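Local coordinates for protein probable 3-hydroxybutyryl-CoA dehydrogenase (Escherichia coli, PDB 3MOG) that oxidises 3-hydroxyadipyl-CoA to 3-oxoadipyl-CoA with NAD+ as acceptor, a step in the breakdown of phenylacetate, at residues Ser301-Lys306 against Ala368-Gln373; Glu308-Ser311 against Thr315-Asp318. One frame throughout, in Å; residues are numbered along the deposited sequence.

Interaction 1. Residues Ser301-Lys306 against Ala368-Gln373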
ATOM      1  N   SER C 301     -29.022 -29.853 -35.805  1.00111.66           N
ATOM      2  CA  SER C 301     -28.559 -31.219 -35.569  1.00113.93           C
ATOM      3  C   SER C 301     -27.779 -31.348 -34.260  1.00111.73           C
ATOM      4  O   SER C 301     -27.641 -32.447 -33.718  1.00111.88           O
ATOM      5  CB  SER C 301     -27.682 -31.684 -36.733  1.00116.31           C
ATOM      6  OG  SER C 301     -26.435 -30.999 -36.757  1.00117.35           O
ATOM      7  N   PHE C 302     -27.270 -30.220 -33.765  1.00108.90           N
ATOM      8  CA  PHE C 302     -26.459 -30.186 -32.551  1.00107.15           C
ATOM      9  C   PHE C 302     -27.292 -29.971 -31.287  1.00104.51           C
ATOM     10  O   PHE C 302     -26.737 -29.811 -30.194  1.00106.64           O
ATOM     11  CB  PHE C 302     -25.387 -29.100 -32.669  1.00108.75           C
ATOM     12  CG  PHE C 302     -24.113 -29.570 -33.306  1.00112.93           C
ATOM     13  CD1 PHE C 302     -24.078 -29.939 -34.652  1.00116.45           C
ATOM     14  CD2 PHE C 302     -22.936 -29.631 -32.562  1.00119.19           C
ATOM     15  CE1 PHE C 302     -22.897 -30.371 -35.242  1.00120.66           C
ATOM     16  CE2 PHE C 302     -21.744 -30.059 -33.140  1.00121.19           C
ATOM     17  CZ  PHE C 302     -21.724 -30.427 -34.484  1.00124.18           C
ATOM     18  N   SER C 303     -28.615 -29.977 -31.451  1.00 99.53           N
ATOM     19  CA  SER C 303     -29.575 -29.813 -30.363  1.00 94.98           C
ATOM     20  C   SER C 303     -29.409 -30.851 -29.253  1.00 92.23           C
ATOM     21  O   SER C 303     -29.195 -32.029 -29.536  1.00 93.63           O
ATOM     22  CB  SER C 303     -31.000 -29.882 -30.912  1.00 94.61           C
ATOM     23  OG  SER C 303     -31.938 -30.014 -29.862  1.00 97.26           O
ATOM     24  N   PRO C 304     -29.486 -30.404 -27.988  1.00 90.22           N
ATOM     25  CA  PRO C 304     -29.478 -31.278 -26.810  1.00 89.02           C
ATOM     26  C   PRO C 304     -30.681 -32.221 -26.729  1.00 86.98           C
ATOM     27  O   PRO C 304     -31.761 -31.904 -27.237  1.00 82.19           O
ATOM     28  CB  PRO C 304     -29.544 -30.286 -25.644  1.00 90.72           C
ATOM     29  CG  PRO C 304     -29.976 -28.975 -26.250  1.00 87.08           C
ATOM     30  CD  PRO C 304     -29.402 -28.982 -27.609  1.00 88.46           C
ATOM     31  N   MET C 305     -30.493 -33.363 -26.080  1.00 86.62           N
ATOM     32  CA  MET C 305     -31.592 -34.304 -25.888  1.00 89.87           C
ATOM     33  C   MET C 305     -32.432 -33.959 -24.657  1.00 90.51           C
ATOM     34  O   MET C 305     -33.658 -34.145 -24.666  1.00 90.32           O
ATOM     35  CB  MET C 305     -31.083 -35.749 -25.812  1.00 91.80           C
ATOM     36  CG  MET C 305     -30.629 -36.340 -27.154  1.00100.34           C
ATOM     37  SD  MET C 305     -31.871 -36.282 -28.474  1.00112.15           S
ATOM     38  CE  MET C 305     -33.194 -37.284 -27.777  1.00105.80           C
ATOM     39  N   LYS C 306     -31.774 -33.449 -23.611  1.00 86.37           N
ATOM     40  CA  LYS C 306     -32.443 -33.142 -22.340  1.00 84.02           C
ATOM     41  C   LYS C 306     -31.896 -31.867 -21.687  1.00 82.44           C
ATOM     42  O   LYS C 306     -30.706 -31.777 -21.366  1.00 78.13           O
ATOM     43  CB  LYS C 306     -32.320 -34.332 -21.383  1.00 84.00           C
ATOM     44  CG  LYS C 306     -33.197 -34.266 -20.141  1.00 86.13           C
ATOM     45  CD  LYS C 306     -32.839 -35.399 -19.189  1.00 91.95           C
ATOM     46  CE  LYS C 306     -33.434 -35.195 -17.809  1.00 94.44           C
ATOM     47  NZ  LYS C 306     -32.873 -36.184 -16.844  1.00 91.20           N
ATOM     48  N   ALA C 368     -24.150 -26.167 -25.464  1.00 66.97           N
ATOM     49  CA  ALA C 368     -24.446 -25.011 -24.619  1.00 63.74           C
ATOM     50  C   ALA C 368     -24.619 -23.731 -25.434  1.00 61.38           C
ATOM     51  O   ALA C 368     -25.503 -22.932 -25.133  1.00 58.02           O
ATOM     52  CB  ALA C 368     -23.369 -24.833 -23.559  1.00 63.92           C
ATOM     53  N   ILE C 369     -23.788 -23.549 -26.464  1.00 59.68           N
ATOM     54  CA  ILE C 369     -23.883 -22.366 -27.332  1.00 61.11           C
ATOM     55  C   ILE C 369     -25.218 -22.379 -28.085  1.00 62.55           C
ATOM     56  O   ILE C 369     -25.894 -21.342 -28.171  1.00 64.14           O
ATOM     57  CB  ILE C 369     -22.681 -22.255 -28.330  1.00 60.35           C
ATOM     58  CG1 ILE C 369     -21.370 -22.037 -27.572  1.00 57.26           C
ATOM     59  CG2 ILE C 369     -22.896 -21.119 -29.352  1.00 53.20           C
ATOM     60  CD1 ILE C 369     -20.105 -22.110 -28.434  1.00 62.08           C
ATOM     61  N   TYR C 370     -25.589 -23.558 -28.600  1.00 56.53           N
ATOM     62  CA  TYR C 370     -26.853 -23.748 -29.314  1.00 64.47           C
ATOM     63  C   TYR C 370     -28.037 -23.370 -28.425  1.00 63.30           C
ATOM     64  O   TYR C 370     -28.860 -22.541 -28.810  1.00 64.55           O
ATOM     65  CB  TYR C 370     -27.013 -25.196 -29.836  1.00 65.42           C
ATOM     66  CG  TYR C 370     -28.370 -25.457 -30.492  1.00 73.45           C
ATOM     67  CD1 TYR C 370     -28.607 -25.108 -31.830  1.00 78.40           C
ATOM     68  CD2 TYR C 370     -29.421 -26.032 -29.769  1.00 78.70           C
ATOM     69  CE1 TYR C 370     -29.856 -25.324 -32.428  1.00 80.94           C
ATOM     70  CE2 TYR C 370     -30.671 -26.248 -30.351  1.00 87.47           C
ATOM     71  CZ  TYR C 370     -30.882 -25.897 -31.680  1.00 90.43           C
ATOM     72  OH  TYR C 370     -32.118 -26.120 -32.249  1.00 91.40           O
ATOM     73  N   TYR C 371     -28.104 -23.979 -27.244  1.00 62.48           N
ATOM     74  CA  TYR C 371     -29.167 -23.710 -26.278  1.00 67.42           C
ATOM     75  C   TYR C 371     -29.386 -22.222 -26.030  1.00 68.61           C
ATOM     76  O   TYR C 371     -30.529 -21.756 -25.984  1.00 69.64           O
ATOM     77  CB  TYR C 371     -28.882 -24.420 -24.949  1.00 65.63           C
ATOM     78  CG  TYR C 371     -29.833 -24.018 -23.845  1.00 71.99           C
ATOM     79  CD1 TYR C 371     -29.407 -23.197 -22.788  1.00 70.81           C
ATOM     80  CD2 TYR C 371     -31.166 -24.433 -23.865  1.00 73.81           C
ATOM     81  CE1 TYR C 371     -30.285 -22.814 -21.779  1.00 69.38           C
ATOM     82  CE2 TYR C 371     -32.053 -24.054 -22.864  1.00 69.91           C
ATOM     83  CZ  TYR C 371     -31.606 -23.252 -21.821  1.00 78.43           C
ATOM     84  OH  TYR C 371     -32.485 -22.883 -20.832  1.00 84.92           O
ATOM     85  N   LEU C 372     -28.282 -21.489 -25.879  1.00 63.59           N
ATOM     86  CA  LEU C 372     -28.328 -20.068 -25.579  1.00 62.88           C
ATOM     87  C   LEU C 372     -28.848 -19.250 -26.748  1.00 64.38           C
ATOM     88  O   LEU C 372     -29.676 -18.352 -26.558  1.00 61.59           O
ATOM     89  CB  LEU C 372     -26.945 -19.565 -25.150  1.00 63.74           C
ATOM     90  CG  LEU C 372     -26.452 -20.037 -23.780  1.00 58.87           C
ATOM     91  CD1 LEU C 372     -24.987 -19.686 -23.578  1.00 61.09           C
ATOM     92  CD2 LEU C 372     -27.315 -19.449 -22.680  1.00 56.95           C
ATOM     93  N   GLN C 373     -28.360 -19.575 -27.948  1.00 69.83           N
ATOM     94  CA  GLN C 373     -28.735 -18.890 -29.190  1.00 72.04           C
ATOM     95  C   GLN C 373     -30.226 -19.025 -29.470  1.00 74.37           C
ATOM     96  O   GLN C 373     -30.863 -18.083 -29.947  1.00 79.22           O
ATOM     97  CB  GLN C 373     -27.940 -19.446 -30.371  1.00 66.20           C
ATOM     98  CG  GLN C 373     -26.511 -18.944 -30.474  1.00 63.92           C
ATOM     99  CD  GLN C 373     -25.705 -19.694 -31.521  1.00 68.28           C
ATOM    100  OE1 GLN C 373     -26.040 -20.820 -31.893  1.00 73.19           O
ATOM    101  NE2 GLN C 373     -24.631 -19.076 -31.996  1.00 63.74           N
TER
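Ser303 and Pro304 rest against Tyr370, where the loop leading into strand 307-309 runs past helix 362-373 of the reduced Rossmann-fold domain. This is a surface contact that illustrates how a single aromatic residue can give an irregular segment a seat on a helix.

The van der Waals contacts all involve the Tyr370 ring. Pro304 CD approaches Tyr370 CD2 at 3.7 Å, obliquely to the ring. Ser303 CB lies 3.7 Å from Tyr370 CE2, and the backbone N of Ser303 sits over one ring face. The CB of Tyr370 already points toward the loop, and with CG anti to the backbone N (chi1 176°) the ring lies against Ser303 and Pro304. With an alanine here, Ser303 and Pro304 would probably lose the surface they lie on, opening a gap between loop and helix.

Polar bonds do not cross between 301-306 and 368-373. Nearly one helical turn after Tyr370, however, Gln373 ties the preceding loop to the helix, its NE2 bonded to Glu296 O and its OE1 to Val298 N. Within 301-306 itself, Ser303 OG makes a weak hydrogen bond of 3.2 Å to Pro304 O.

Interaction 2. Residues Glu308-Ser311 against Thr315-Asp318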
ATOM      1  N   GLU C 308     -32.499 -29.263 -18.463  1.00 84.38           N
ATOM      2  CA  GLU C 308     -33.121 -29.166 -17.150  1.00 84.65           C
ATOM      3  C   GLU C 308     -32.576 -27.994 -16.324  1.00 85.76           C
ATOM      4  O   GLU C 308     -31.454 -28.051 -15.799  1.00 82.95           O
ATOM      5  CB  GLU C 308     -32.947 -30.484 -16.401  1.00 84.47           C
ATOM      6  CG  GLU C 308     -33.847 -30.631 -15.197  1.00 89.92           C
ATOM      7  CD  GLU C 308     -33.415 -31.766 -14.298  1.00 93.37           C
ATOM      8  OE1 GLU C 308     -32.862 -32.767 -14.813  1.00 91.88           O
ATOM      9  OE2 GLU C 308     -33.627 -31.651 -13.074  1.00 93.37           O
ATOM     10  N   LYS C 309     -33.380 -26.934 -16.220  1.00 84.53           N
ATOM     11  CA  LYS C 309     -33.026 -25.763 -15.422  1.00 80.48           C
ATOM     12  C   LYS C 309     -33.133 -26.102 -13.943  1.00 78.64           C
ATOM     13  O   LYS C 309     -34.228 -26.288 -13.420  1.00 74.82           O
ATOM     14  CB  LYS C 309     -33.945 -24.582 -15.734  1.00 81.16           C
ATOM     15  CG  LYS C 309     -33.868 -24.035 -17.151  1.00 85.14           C
ATOM     16  CD  LYS C 309     -34.980 -23.019 -17.384  1.00 88.18           C
ATOM     17  CE  LYS C 309     -35.229 -22.797 -18.864  1.00 96.58           C
ATOM     18  NZ  LYS C 309     -36.388 -21.890 -19.107  1.00101.70           N
ATOM     19  N   LYS C 310     -31.990 -26.198 -13.273  1.00 78.77           N
ATOM     20  CA  LYS C 310     -31.984 -26.326 -11.818  1.00 76.99           C
ATOM     21  C   LYS C 310     -31.968 -24.927 -11.192  1.00 75.75           C
ATOM     22  O   LYS C 310     -32.094 -23.917 -11.900  1.00 73.75           O
ATOM     23  CB  LYS C 310     -30.823 -27.210 -11.339  1.00 76.96           C
ATOM     24  CG  LYS C 310     -30.760 -28.558 -12.062  1.00 81.16           C
ATOM     25  CD  LYS C 310     -30.174 -29.677 -11.218  1.00 81.24           C
ATOM     26  CE  LYS C 310     -30.546 -31.034 -11.823  1.00 81.04           C
ATOM     27  NZ  LYS C 310     -30.003 -32.197 -11.064  1.00 81.87           N
ATOM     28  N   SER C 311     -31.853 -24.857  -9.872  1.00 75.78           N
ATOM     29  CA  SER C 311     -31.774 -23.565  -9.205  1.00 76.04           C
ATOM     30  C   SER C 311     -30.307 -23.170  -9.030  1.00 77.46           C
ATOM     31  O   SER C 311     -29.407 -23.977  -9.304  1.00 74.77           O
ATOM     32  CB  SER C 311     -32.489 -23.613  -7.857  1.00 73.25           C
ATOM     33  OG  SER C 311     -31.819 -24.502  -6.983  1.00 83.48           O
ATOM     34  N   THR C 315     -27.949 -24.834 -15.296  1.00 60.98           N
ATOM     35  CA  THR C 315     -28.722 -25.582 -16.298  1.00 59.44           C
ATOM     36  C   THR C 315     -27.941 -26.828 -16.728  1.00 65.24           C
ATOM     37  O   THR C 315     -26.766 -26.738 -17.110  1.00 65.81           O
ATOM     38  CB  THR C 315     -29.019 -24.735 -17.537  1.00 56.98           C
ATOM     39  OG1 THR C 315     -29.589 -23.490 -17.131  1.00 63.42           O
ATOM     40  CG2 THR C 315     -30.009 -25.443 -18.451  1.00 61.97           C
ATOM     41  N   GLU C 316     -28.579 -27.993 -16.660  1.00 66.12           N
ATOM     42  CA  GLU C 316     -27.922 -29.194 -17.162  1.00 69.30           C
ATOM     43  C   GLU C 316     -28.422 -29.592 -18.557  1.00 67.67           C
ATOM     44  O   GLU C 316     -29.609 -29.829 -18.775  1.00 71.67           O
ATOM     45  CB  GLU C 316     -27.866 -30.314 -16.103  1.00 68.94           C
ATOM     46  CG  GLU C 316     -28.628 -31.595 -16.323  1.00 85.46           C
ATOM     47  CD  GLU C 316     -28.228 -32.645 -15.302  1.00 98.87           C
ATOM     48  OE1 GLU C 316     -27.730 -33.715 -15.718  1.00100.77           O
ATOM     49  OE2 GLU C 316     -28.382 -32.388 -14.085  1.00104.09           O
ATOM     50  N   ILE C 317     -27.489 -29.573 -19.505  1.00 68.83           N
ATOM     51  CA  ILE C 317     -27.756 -29.777 -20.923  1.00 67.55           C
ATOM     52  C   ILE C 317     -27.000 -31.045 -21.304  1.00 70.49           C
ATOM     53  O   ILE C 317     -25.777 -31.018 -21.439  1.00 72.56           O
ATOM     54  CB  ILE C 317     -27.261 -28.560 -21.743  1.00 66.11           C
ATOM     55  CG1 ILE C 317     -27.875 -27.263 -21.201  1.00 63.45           C
ATOM     56  CG2 ILE C 317     -27.604 -28.710 -23.195  1.00 65.91           C
ATOM     57  CD1 ILE C 317     -27.218 -26.003 -21.689  1.00 45.28           C
ATOM     58  N   ASP C 318     -27.744 -32.145 -21.457  1.00 71.66           N
ATOM     59  CA  ASP C 318     -27.196 -33.508 -21.541  1.00 70.77           C
ATOM     60  C   ASP C 318     -26.231 -33.796 -20.379  1.00 71.00           C
ATOM     61  O   ASP C 318     -26.681 -34.029 -19.260  1.00 72.48           O
ATOM     62  CB  ASP C 318     -26.593 -33.809 -22.929  1.00 73.52           C
ATOM     63  CG  ASP C 318     -27.658 -33.889 -24.034  1.00 75.93           C
ATOM     64  OD1 ASP C 318     -28.829 -34.199 -23.734  1.00 81.72           O
ATOM     65  OD2 ASP C 318     -27.326 -33.644 -25.210  1.00 81.84           O
TER
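Glu308 and Glu316 form a hydrogen-bonded pair in an antiparallel beta hairpin built from strands 307-309 and 314-317. The tight part of the contact is the backbone. Glu308 N donates to Glu316 O at 3.0 Å, and Glu316 N returns a bond of 3.0 Å to Glu308 O. The second is nearly straight at hydrogen (170°), although its donor stands above the carbonyl plane. The next pair, Lys309 with Thr315, is non-hydrogen-bonded, and its CA atoms come within 4.4 Å of each other. Thr315 CG2, anti to its own backbone N, lies alongside the neighbouring strand, 4.0 Å from Glu308 O and 4.3 Å from Lys309 CG.

The looser side is built on charge and open to solvent, Lys309 and Lys310 being the exposed residues of the contact. Lys310, just beyond the strand, sends an extended chain across to Glu316, whose OE2 meets NZ in a salt bridge at 3.4 Å and has CE as a close neighbour too. Glu316 has an unstaggered first torsion (chi1 115°) and from there an extended chain that places OE2 beside this ammonium. The two carboxylates are also near each other, Glu308 OE1 lying 4.6 Å from Glu316 OE2, so the ammonium of Lys310 probably eases their repulsion. More distant, weak ion pairs link Glu308 to Lys306 and Glu316 to Arg339.

Strand 307-309 forms one edge of a mixed sheet. Strand 314-317 joins it to strand 320-324, with Thr315 bonded through its backbone to Leu322, while the Ile317 side chain packs on Tyr371 of helix 362-373.

Interaction 1 and interaction 2 lie with their centres about 12 Å apart, at the edge of the six-stranded sheet that includes strands 307-309, 314-317 and 320-324. In sequence the order is 301-306, 308-311, 315-318 and 368-373, so the hairpin falls between the two partners of interaction 1. The joints are direct. Lys306 O and Asp318 N are 3.0 Å apart, a probable hydrogen bond, and Met305 N is likewise probably bonded to Asp318 OD1. Pro304 CB packs on Ile317 CG2 at 3.5 Å, and Tyr371 OH reaches Lys309 CE at 3.4 Å. The loop, the edge hairpin and helix 362-373 thus pack against one another through Pro304, Ile317 and Tyr371.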